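Local structure of pseudoalteromonas arctica PAMC 21717 (Pseudoalteromonas arctica, 5YL7) at residues H47-A52 against D272-S277; D166-S171 against T194-A199; G217-A222 against E305-L310. The protein hydrolyses peptide bonds, being a cold-active serine protease of the subtilase family from a psychrophilic bacterium. All blocks are in the same frame, centred on the assembly; numbering follows the deposited sequence.

Contact 2 is the most central of the three, two neighbouring parallel strands whose centre lies about 7 Å from that of the chain. Contact 3, also buried, adjoins it: strand 219-224 is the next strand of the same sheet, and Val196 and Ile198 of contact 2 pair with Val219 through the backbone. Contact 1 lies farther out, is only partly buried, touches neither of the others, and is opposite contact 3 across the chain's centre. Chemistry follows place. Contact 2 relies on backbone bonds and aliphatic side chains, contact 1 on an imidazole among polar and aromatic groups, and contact 3 on a hydrated calcium ion beside a small apolar patch; contact 1 also carries a calcium ligand.

Contact 1: H47-A52 against D272-S277; sequences HADLNA and DSYGYS. With CA (calcium ion), chain C.
The imidazole of His47 is met by three successive residues of strand 272-277. Asp272 lies over one face: its CB sits 3.7 Å from the ring centroid in a CH-pi contact, and its carboxylate is stacked nearly parallel to the ring, the planes 5° apart. The ring reaches this position because CG is anti to the backbone N (chi1 -171°). At its edge, NE2 donates to Ser273 O at 2.8 Å; the oxygen lies in the imidazole plane, while NE2 sits above the carbonyl plane. ND1 accepts Asp49 N at 2.8 Å, also in plane, so hydrogen bonds at both ring nitrogens fix the rotation and are consistent with a proton on NE2. Tyr274 passes at about a right angle, its ring oblique to the imidazole, with His47 NE2 over its face and OH 3.3 Å from His47 CE1. Between them these groups join a tight turn, in which His47 O accepts from Leu50 N and Asn51 N, to the antiparallel hairpin of strands 258-263 and 272-277. Replacing His47 by an alanine would probably leave Ser273 O and Asp49 N without these partners and open a gap between Asp272 and Tyr274. Ala48 N donates a nearly straight hydrogen bond to Asp272 OD2 (2.9 Å), arriving from above the carboxylate plane. Farther along the turn, Asp49 sets its CB 3.5 Å from Tyr274 OH and chelates calcium through both oxygens, OD1 at 2.4 Å from the ion. Asp5, Val111, Asn114, Glu116 and Val118 complete this site, which resembles the high-affinity calcium site of subtilisins.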
loop_
_atom_site.group_PDB
_atom_site.type_symbol
_atom_site.label_atom_id
_atom_site.label_comp_id
_atom_site.label_asym_id
_atom_site.label_seq_id
_atom_site.Cartn_x
_atom_site.Cartn_y
_atom_site.Cartn_z
ATOM N N HIS A 47 5.948 -6.333 14.019
ATOM C CA HIS A 47 5.705 -7.778 13.820
ATOM C C HIS A 47 7.045 -8.438 13.583
ATOM O O HIS A 47 7.893 -7.939 12.822
ATOM C CB HIS A 47 4.733 -7.925 12.624
ATOM C CG HIS A 47 4.216 -9.311 12.419
ATOM N ND1 HIS A 47 5.016 -10.397 12.127
ATOM C CD2 HIS A 47 2.929 -9.701 12.351
ATOM C CE1 HIS A 47 4.194 -11.430 11.922
ATOM N NE2 HIS A 47 2.926 -11.024 12.047
ATOM N N ALA A 48 7.207 -9.600 14.157
ATOM C CA ALA A 48 8.431 -10.380 13.960
ATOM C C ALA A 48 8.825 -10.662 12.550
ATOM O O ALA A 48 9.986 -10.825 12.183
ATOM C CB ALA A 48 8.351 -11.732 14.702
ATOM N N ASP A 49 7.775 -10.721 11.645
ATOM C CA ASP A 49 8.010 -10.987 10.223
ATOM C C ASP A 49 8.061 -9.740 9.338
ATOM O O ASP A 49 7.938 -9.794 8.150
ATOM C CB ASP A 49 7.006 -11.989 9.641
ATOM C CG ASP A 49 7.522 -12.850 8.549
ATOM O OD1 ASP A 49 8.743 -13.170 8.554
ATOM O OD2 ASP A 49 6.720 -13.241 7.633
ATOM N N LEU A 50 8.210 -8.585 10.026
ATOM C CA LEU A 50 8.230 -7.264 9.322
ATOM C C LEU A 50 9.345 -6.363 9.832
ATOM O O LEU A 50 9.917 -5.593 9.052
ATOM C CB LEU A 50 6.843 -6.594 9.560
ATOM C CG LEU A 50 6.650 -5.241 8.884
ATOM C CD1 LEU A 50 6.827 -5.349 7.360
ATOM C CD2 LEU A 50 5.318 -4.684 9.293
ATOM N N ASN A 51 9.559 -6.318 11.159
ATOM C CA ASN A 51 10.307 -5.200 11.752
ATOM C C ASN A 51 11.708 -5.041 11.223
ATOM O O ASN A 51 12.167 -3.906 11.165
ATOM C CB ASN A 51 10.297 -5.316 13.288
ATOM C CG ASN A 51 10.613 -4.076 13.908
ATOM O OD1 ASN A 51 11.687 -4.001 14.662
ATOM N ND2 ASN A 51 9.871 -3.080 13.708
ATOM N N ALA A 52 12.377 -6.078 10.837
ATOM C CA ALA A 52 13.714 -5.874 10.298
ATOM C C ALA A 52 13.786 -5.000 9.067
ATOM O O ALA A 52 14.811 -4.477 8.674
ATOM C CB ALA A 52 14.409 -7.164 9.986
ATOM N N ASP A 272 1.354 -10.868 17.520
ATOM C CA ASP A 272 1.512 -10.924 16.074
ATOM C C ASP A 272 0.556 -11.996 15.529
ATOM O O ASP A 272 0.448 -13.095 16.086
ATOM C CB ASP A 272 2.908 -11.215 15.671
ATOM C CG ASP A 272 3.927 -10.115 16.015
ATOM O OD1 ASP A 272 3.511 -8.950 16.150
ATOM O OD2 ASP A 272 5.146 -10.443 15.950
ATOM N N SER A 273 0.029 -11.757 14.319
ATOM C CA SER A 273 -0.724 -12.785 13.590
ATOM C C SER A 273 -0.506 -12.608 12.113
ATOM O O SER A 273 0.221 -11.686 11.658
ATOM C CB SER A 273 -2.153 -12.699 14.022
ATOM O OG SER A 273 -2.736 -11.482 13.578
ATOM N N TYR A 274 -1.154 -13.447 11.321
ATOM C CA TYR A 274 -1.265 -13.310 9.877
ATOM C C TYR A 274 -2.666 -13.312 9.509
ATOM O O TYR A 274 -3.455 -14.101 10.100
ATOM C CB TYR A 274 -0.506 -14.399 9.132
ATOM C CG TYR A 274 0.941 -14.483 9.514
ATOM C CD1 TYR A 274 1.913 -13.627 9.010
ATOM C CD2 TYR A 274 1.386 -15.422 10.497
ATOM C CE1 TYR A 274 3.210 -13.636 9.473
ATOM C CE2 TYR A 274 2.681 -15.364 10.956
ATOM C CZ TYR A 274 3.595 -14.537 10.382
ATOM O OH TYR A 274 4.907 -14.484 10.798
ATOM N N GLY A 275 -3.145 -12.465 8.631
ATOM C CA GLY A 275 -4.537 -12.388 8.308
ATOM C C GLY A 275 -4.789 -12.039 6.864
ATOM O O GLY A 275 -3.960 -11.467 6.163
ATOM N N TYR A 276 -5.964 -12.537 6.392
ATOM C CA TYR A 276 -6.430 -12.269 5.044
ATOM C C TYR A 276 -7.369 -11.105 5.028
ATOM O O TYR A 276 -8.335 -11.082 5.746
ATOM C CB TYR A 276 -7.178 -13.502 4.436
ATOM C CG TYR A 276 -6.419 -14.753 4.306
ATOM C CD1 TYR A 276 -5.643 -15.065 3.190
ATOM C CD2 TYR A 276 -6.515 -15.726 5.305
ATOM C CE1 TYR A 276 -4.966 -16.285 3.081
ATOM C CE2 TYR A 276 -5.836 -16.944 5.179
ATOM C CZ TYR A 276 -5.128 -17.187 4.100
ATOM O OH TYR A 276 -4.414 -18.400 3.921
ATOM N N SER A 277 -7.053 -10.100 4.177
ATOM C CA SER A 277 -7.850 -8.892 4.057
ATOM C C SER A 277 -8.174 -8.674 2.602
ATOM O O SER A 277 -7.636 -9.345 1.724
ATOM C CB SER A 277 -7.128 -7.691 4.610
ATOM O OG SER A 277 -7.070 -7.735 6.063
HETATM CA CA CA C . 8.641 -14.312 6.402
#

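Contact 2: D166-S171 against T194-A199; sequences DVINMS and TVVVIA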
loop_
_atom_site.group_PDB
_atom_site.type_symbol
_atom_site.label_atom_id
_atom_site.label_comp_id
_atom_site.label_asym_id
_atom_site.label_seq_id
_atom_site.Cartn_x
_atom_site.Cartn_y
_atom_site.Cartn_z
ATOM N N ASP A 166 11.635 6.331 -2.467
ATOM C CA ASP A 166 11.495 6.156 -3.896
ATOM C C ASP A 166 10.057 5.962 -4.375
ATOM O O ASP A 166 9.681 6.325 -5.463
ATOM C CB ASP A 166 12.332 4.937 -4.327
ATOM C CG ASP A 166 13.762 5.034 -3.902
ATOM O OD1 ASP A 166 14.439 5.864 -4.515
ATOM O OD2 ASP A 166 14.244 4.429 -2.955
ATOM N N VAL A 167 9.270 5.397 -3.454
ATOM C CA VAL A 167 7.870 4.995 -3.776
ATOM C C VAL A 167 7.024 5.416 -2.553
ATOM O O VAL A 167 7.462 5.172 -1.426
ATOM C CB VAL A 167 7.761 3.497 -3.982
ATOM C CG1 VAL A 167 6.328 3.077 -4.282
ATOM C CG2 VAL A 167 8.727 2.992 -4.998
ATOM N N ILE A 168 5.855 5.978 -2.801
ATOM C CA ILE A 168 4.819 6.184 -1.756
ATOM C C ILE A 168 3.702 5.251 -2.078
ATOM O O ILE A 168 3.216 5.172 -3.232
ATOM C CB ILE A 168 4.348 7.620 -1.740
ATOM C CG1 ILE A 168 5.409 8.517 -1.017
ATOM C CG2 ILE A 168 2.997 7.803 -1.140
ATOM C CD1 ILE A 168 5.213 9.977 -1.282
ATOM N N ASN A 169 3.194 4.571 -1.057
ATOM C CA ASN A 169 1.919 3.818 -1.106
ATOM C C ASN A 169 0.879 4.485 -0.268
ATOM O O ASN A 169 1.096 4.738 0.930
ATOM C CB ASN A 169 2.154 2.362 -0.636
ATOM C CG ASN A 169 0.933 1.521 -0.820
ATOM O OD1 ASN A 169 0.741 0.915 -1.873
ATOM N ND2 ASN A 169 0.014 1.528 0.194
ATOM N N MET A 170 -0.273 4.786 -0.853
ATOM C CA MET A 170 -1.440 5.323 -0.134
ATOM C C MET A 170 -2.587 4.408 -0.381
ATOM O O MET A 170 -3.404 4.501 -1.337
ATOM C CB MET A 170 -1.851 6.745 -0.591
ATOM C CG MET A 170 -0.846 7.767 -0.001
ATOM S SD MET A 170 -1.466 9.490 -0.170
ATOM C CE MET A 170 -0.822 9.349 -1.464
ATOM N N SER A 171 -2.837 3.525 0.595
ATOM C CA SER A 171 -3.992 2.587 0.631
ATOM C C SER A 171 -5.076 3.256 1.428
ATOM O O SER A 171 -5.426 2.826 2.555
ATOM C CB SER A 171 -3.541 1.293 1.246
ATOM O OG SER A 171 -2.770 0.545 0.350
ATOM N N THR A 194 9.862 10.791 -6.359
ATOM C CA THR A 194 9.069 9.702 -5.698
ATOM C C THR A 194 7.845 9.411 -6.546
ATOM O O THR A 194 7.037 10.328 -6.873
ATOM C CB THR A 194 8.605 10.174 -4.356
ATOM O OG1 THR A 194 9.762 10.596 -3.575
ATOM C CG2 THR A 194 7.848 9.114 -3.605
ATOM N N VAL A 195 7.640 8.144 -6.935
ATOM C CA VAL A 195 6.405 7.683 -7.572
ATOM C C VAL A 195 5.338 7.440 -6.523
ATOM O O VAL A 195 5.637 6.956 -5.424
ATOM C CB VAL A 195 6.672 6.469 -8.480
ATOM C CG1 VAL A 195 7.039 5.230 -7.697
ATOM C CG2 VAL A 195 5.502 6.162 -9.417
ATOM N N VAL A 196 4.096 7.757 -6.877
ATOM C CA VAL A 196 2.981 7.730 -5.921
ATOM C C VAL A 196 1.962 6.692 -6.376
ATOM O O VAL A 196 1.393 6.884 -7.457
ATOM C CB VAL A 196 2.370 9.120 -5.772
ATOM C CG1 VAL A 196 1.270 9.068 -4.723
ATOM C CG2 VAL A 196 3.414 10.122 -5.320
ATOM N N VAL A 197 1.735 5.667 -5.572
ATOM C CA VAL A 197 0.824 4.577 -5.883
ATOM C C VAL A 197 -0.324 4.614 -4.935
ATOM O O VAL A 197 -0.123 4.682 -3.727
ATOM C CB VAL A 197 1.618 3.230 -5.768
ATOM C CG1 VAL A 197 0.676 2.056 -6.105
ATOM C CG2 VAL A 197 2.808 3.214 -6.728
ATOM N N ILE A 198 -1.568 4.530 -5.483
ATOM C CA ILE A 198 -2.772 4.801 -4.718
ATOM C C ILE A 198 -3.839 3.765 -5.006
ATOM O O ILE A 198 -4.018 3.290 -6.138
ATOM C CB ILE A 198 -3.327 6.206 -5.030
ATOM C CG1 ILE A 198 -2.208 7.241 -4.783
ATOM C CG2 ILE A 198 -4.560 6.482 -4.171
ATOM C CD1 ILE A 198 -2.587 8.684 -5.030
ATOM N N ALA A 199 -4.526 3.349 -3.929
ATOM C CA ALA A 199 -5.734 2.522 -4.039
ATOM C C ALA A 199 -6.889 3.285 -4.611
ATOM O O ALA A 199 -7.255 4.357 -4.128
ATOM C CB ALA A 199 -6.111 1.994 -2.714
#
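Ile168 N donates to Val195 O at 2.8 Å, nearly straight at the hydrogen (169°), and the same oxygen receives a CA-H...O contact from Val167. One step along, Ile168 O accepts from Val197 N at 2.8 Å, so Ile168 bonds on both its polar backbone atoms to residues flanking Val196. Val197 O then takes Met170 N, and the ladder closes at its two ends with the longer bonds from Val195 N to Asp166 O and from Ala199 N to Met170 O, both 3.1 Å and both with the donor tilted from the carbonyl plane. The side chains alternate between the two faces of the sheet. On the face of Ile168, Val196, Met170 and Ile198, Ile168 and Val196 lie side by side and point the same way, CG2 of the isoleucine 4.2 Å from Val196 CG1, and Ile198 CG2 rests 3.6 Å from Met170 O. Ile168, whose chi1 of -78° sets CG1 anti to its carbonyl carbon, crosses Thr194 at about a right angle, that CG1 lying 3.6 Å from Thr194 CG2, while Thr194 OG1 turns to Ala165 O. Helix 140-150 packs here through Ile143 and Ile147. On the other face, Val167 lies alongside Val195, with CG2 3.9 Å from Val195 CG1; helix 280-297 covers this side. Ser171 OG bonds to the backbone O of Ser281, the probable nucleophile. Two adjacent parallel strands joined through helix 180-191 make a beta-alpha-beta unit in the central sheet of the subtilisin fold, whose C-terminal strand ends run, as in subtilisins, into the substrate-binding and oxyanion-hole segments.

Contact 3: G217-A222 against E305-L310; sequences GVVNVA and EIESIL. With CA (calcium ion), chain F.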
loop_
_atom_site.group_PDB
_atom_site.type_symbol
_atom_site.label_atom_id
_atom_site.label_comp_id
_atom_site.label_asym_id
_atom_site.label_seq_id
_atom_site.Cartn_x
_atom_site.Cartn_y
_atom_site.Cartn_z
ATOM N N GLY A 217 -0.896 12.630 -11.818
ATOM C CA GLY A 217 0.482 12.183 -11.568
ATOM C C GLY A 217 0.647 11.045 -10.611
ATOM O O GLY A 217 1.679 10.954 -9.971
ATOM N N VAL A 218 -0.362 10.176 -10.538
ATOM C CA VAL A 218 -0.342 9.030 -9.624
ATOM C C VAL A 218 -0.590 7.790 -10.380
ATOM O O VAL A 218 -1.175 7.785 -11.461
ATOM C CB VAL A 218 -1.374 9.203 -8.478
ATOM C CG1 VAL A 218 -1.190 10.536 -7.743
ATOM C CG2 VAL A 218 -2.795 9.078 -8.922
ATOM N N VAL A 219 -0.215 6.670 -9.767
ATOM C CA VAL A 219 -0.545 5.328 -10.303
ATOM C C VAL A 219 -1.758 4.842 -9.499
ATOM O O VAL A 219 -1.624 4.459 -8.327
ATOM C CB VAL A 219 0.612 4.350 -10.161
ATOM C CG1 VAL A 219 0.289 3.032 -10.767
ATOM C CG2 VAL A 219 1.914 4.939 -10.744
ATOM N N ASN A 220 -2.935 4.877 -10.118
ATOM C CA ASN A 220 -4.190 4.528 -9.455
ATOM C C ASN A 220 -4.533 3.103 -9.788
ATOM O O ASN A 220 -4.497 2.676 -10.971
ATOM C CB ASN A 220 -5.324 5.469 -9.895
ATOM C CG ASN A 220 -6.495 5.396 -8.963
ATOM O OD1 ASN A 220 -6.389 5.083 -7.810
ATOM N ND2 ASN A 220 -7.695 5.768 -9.505
ATOM N N VAL A 221 -4.805 2.324 -8.740
ATOM C CA VAL A 221 -4.807 0.842 -8.833
ATOM C C VAL A 221 -6.188 0.292 -8.484
ATOM O O VAL A 221 -6.713 0.502 -7.386
ATOM C CB VAL A 221 -3.777 0.284 -7.858
ATOM C CG1 VAL A 221 -3.735 -1.248 -7.942
ATOM C CG2 VAL A 221 -2.397 0.853 -8.147
ATOM N N ALA A 222 -6.719 -0.470 -9.464
ATOM C CA ALA A 222 -7.960 -1.280 -9.265
ATOM C C ALA A 222 -7.555 -2.642 -8.735
ATOM O O ALA A 222 -6.434 -3.119 -8.851
ATOM C CB ALA A 222 -8.722 -1.397 -10.565
ATOM N N GLU A 305 8.544 7.478 -15.676
ATOM C CA GLU A 305 9.064 6.284 -16.299
ATOM C C GLU A 305 8.578 5.048 -15.548
ATOM O O GLU A 305 8.230 4.006 -16.151
ATOM C CB GLU A 305 10.581 6.236 -16.321
ATOM C CG GLU A 305 11.183 7.165 -17.358
ATOM C CD GLU A 305 12.644 7.340 -17.175
ATOM O OE1 GLU A 305 13.294 7.218 -16.154
ATOM O OE2 GLU A 305 13.196 7.735 -18.255
ATOM N N ILE A 306 8.508 5.079 -14.204
ATOM C CA ILE A 306 8.003 3.941 -13.434
ATOM C C ILE A 306 6.558 3.672 -13.733
ATOM O O ILE A 306 6.166 2.517 -13.983
ATOM C CB ILE A 306 8.291 4.084 -11.939
ATOM C CG1 ILE A 306 9.765 4.240 -11.654
ATOM C CG2 ILE A 306 7.603 2.967 -11.177
ATOM C CD1 ILE A 306 10.094 4.553 -10.192
ATOM N N GLU A 307 5.740 4.719 -13.769
ATOM C CA GLU A 307 4.331 4.535 -14.144
ATOM C C GLU A 307 4.231 3.899 -15.538
ATOM O O GLU A 307 3.419 3.022 -15.790
ATOM C CB GLU A 307 3.586 5.850 -14.057
ATOM C CG GLU A 307 2.112 5.742 -14.465
ATOM C CD GLU A 307 1.281 6.886 -14.088
ATOM O OE1 GLU A 307 1.771 7.949 -13.640
ATOM O OE2 GLU A 307 0.028 6.785 -14.248
ATOM N N SER A 308 5.014 4.443 -16.480
ATOM C CA SER A 308 4.980 3.908 -17.866
ATOM C C SER A 308 5.369 2.457 -17.878
ATOM O O SER A 308 4.704 1.649 -18.588
ATOM C CB SER A 308 5.795 4.756 -18.728
ATOM O OG SER A 308 5.690 4.191 -20.089
ATOM N N ILE A 309 6.387 2.030 -17.208
ATOM C CA ILE A 309 6.788 0.633 -17.186
ATOM C C ILE A 309 5.704 -0.210 -16.595
ATOM O O ILE A 309 5.320 -1.264 -17.169
ATOM C CB ILE A 309 8.149 0.448 -16.418
ATOM C CG1 ILE A 309 9.283 1.040 -17.218
ATOM C CG2 ILE A 309 8.399 -1.028 -16.160
ATOM C CD1 ILE A 309 10.554 1.293 -16.419
ATOM N N LEU A 310 5.103 0.191 -15.472
ATOM C CA LEU A 310 4.014 -0.572 -14.831
ATOM C C LEU A 310 2.880 -0.735 -15.814
ATOM O O LEU A 310 2.316 -1.834 -15.964
ATOM C CB LEU A 310 3.510 0.147 -13.613
ATOM C CG LEU A 310 4.435 0.071 -12.379
ATOM C CD1 LEU A 310 3.991 1.122 -11.327
ATOM C CD2 LEU A 310 4.471 -1.311 -11.733
HETATM CA CA CA F . -2.091 7.893 -13.588
HETATM O O HOH W 1 -2.913 10.035 -12.504
HETATM O O HOH W 2 -0.339 9.709 -13.735
HETATM O O HOH W 3 -4.365 7.428 -15.271
HETATM O O HOH W 4 -2.454 8.726 -15.790
HETATM O O HOH W 5 -4.532 7.946 -13.362
#
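Val218 and Glu307 meet chiefly through a calcium ion. The carbonyl oxygen of Val218 binds it at 2.3 Å and the carboxylate of Glu307 at 2.5 Å through OE2 alone; the metal holds these two oxygens 3.2 Å apart, where without it they would probably repel. Asp241 adds both its carboxylate oxygens, and water molecules fill the rest of the shell, some of them too closely spaced for every position to be trusted. Hydrogen bonds tie two of the bound waters to the protein. Water 2, itself a ligand, donates to Glu307 OE1 at 2.7 Å, so the oxygen that does not bind calcium grips the hydration shell and helps to set the turn of the carboxylate. Water 1, another ligand, accepts from Val218 N at 3.2 Å, so both polar backbone atoms of Val218 serve the site. The glutamate reaches across because CG is anti to its backbone N (chi1 179°) and the chain stays extended beyond it. Its aliphatic part provides the apolar contact: CB and CG of Glu307 run past Val219 in the opposite direction, with CG 3.8 Å from Val219 CG2. The other methyl, Val219 CG1, approaches Leu310 CD1 at 4.2 Å, one turn farther along the helix. Metal and methyl groups thus join the Val218-Val219 segment to helix 303-312. Strand 219-224 lies between strands 195-199 and 242-245 in the parallel sheet, while Leu310 packs on Val290 and Ile294 of helix 280-297 and Ile309 on Ala334 and Ala337 of helix 331-338.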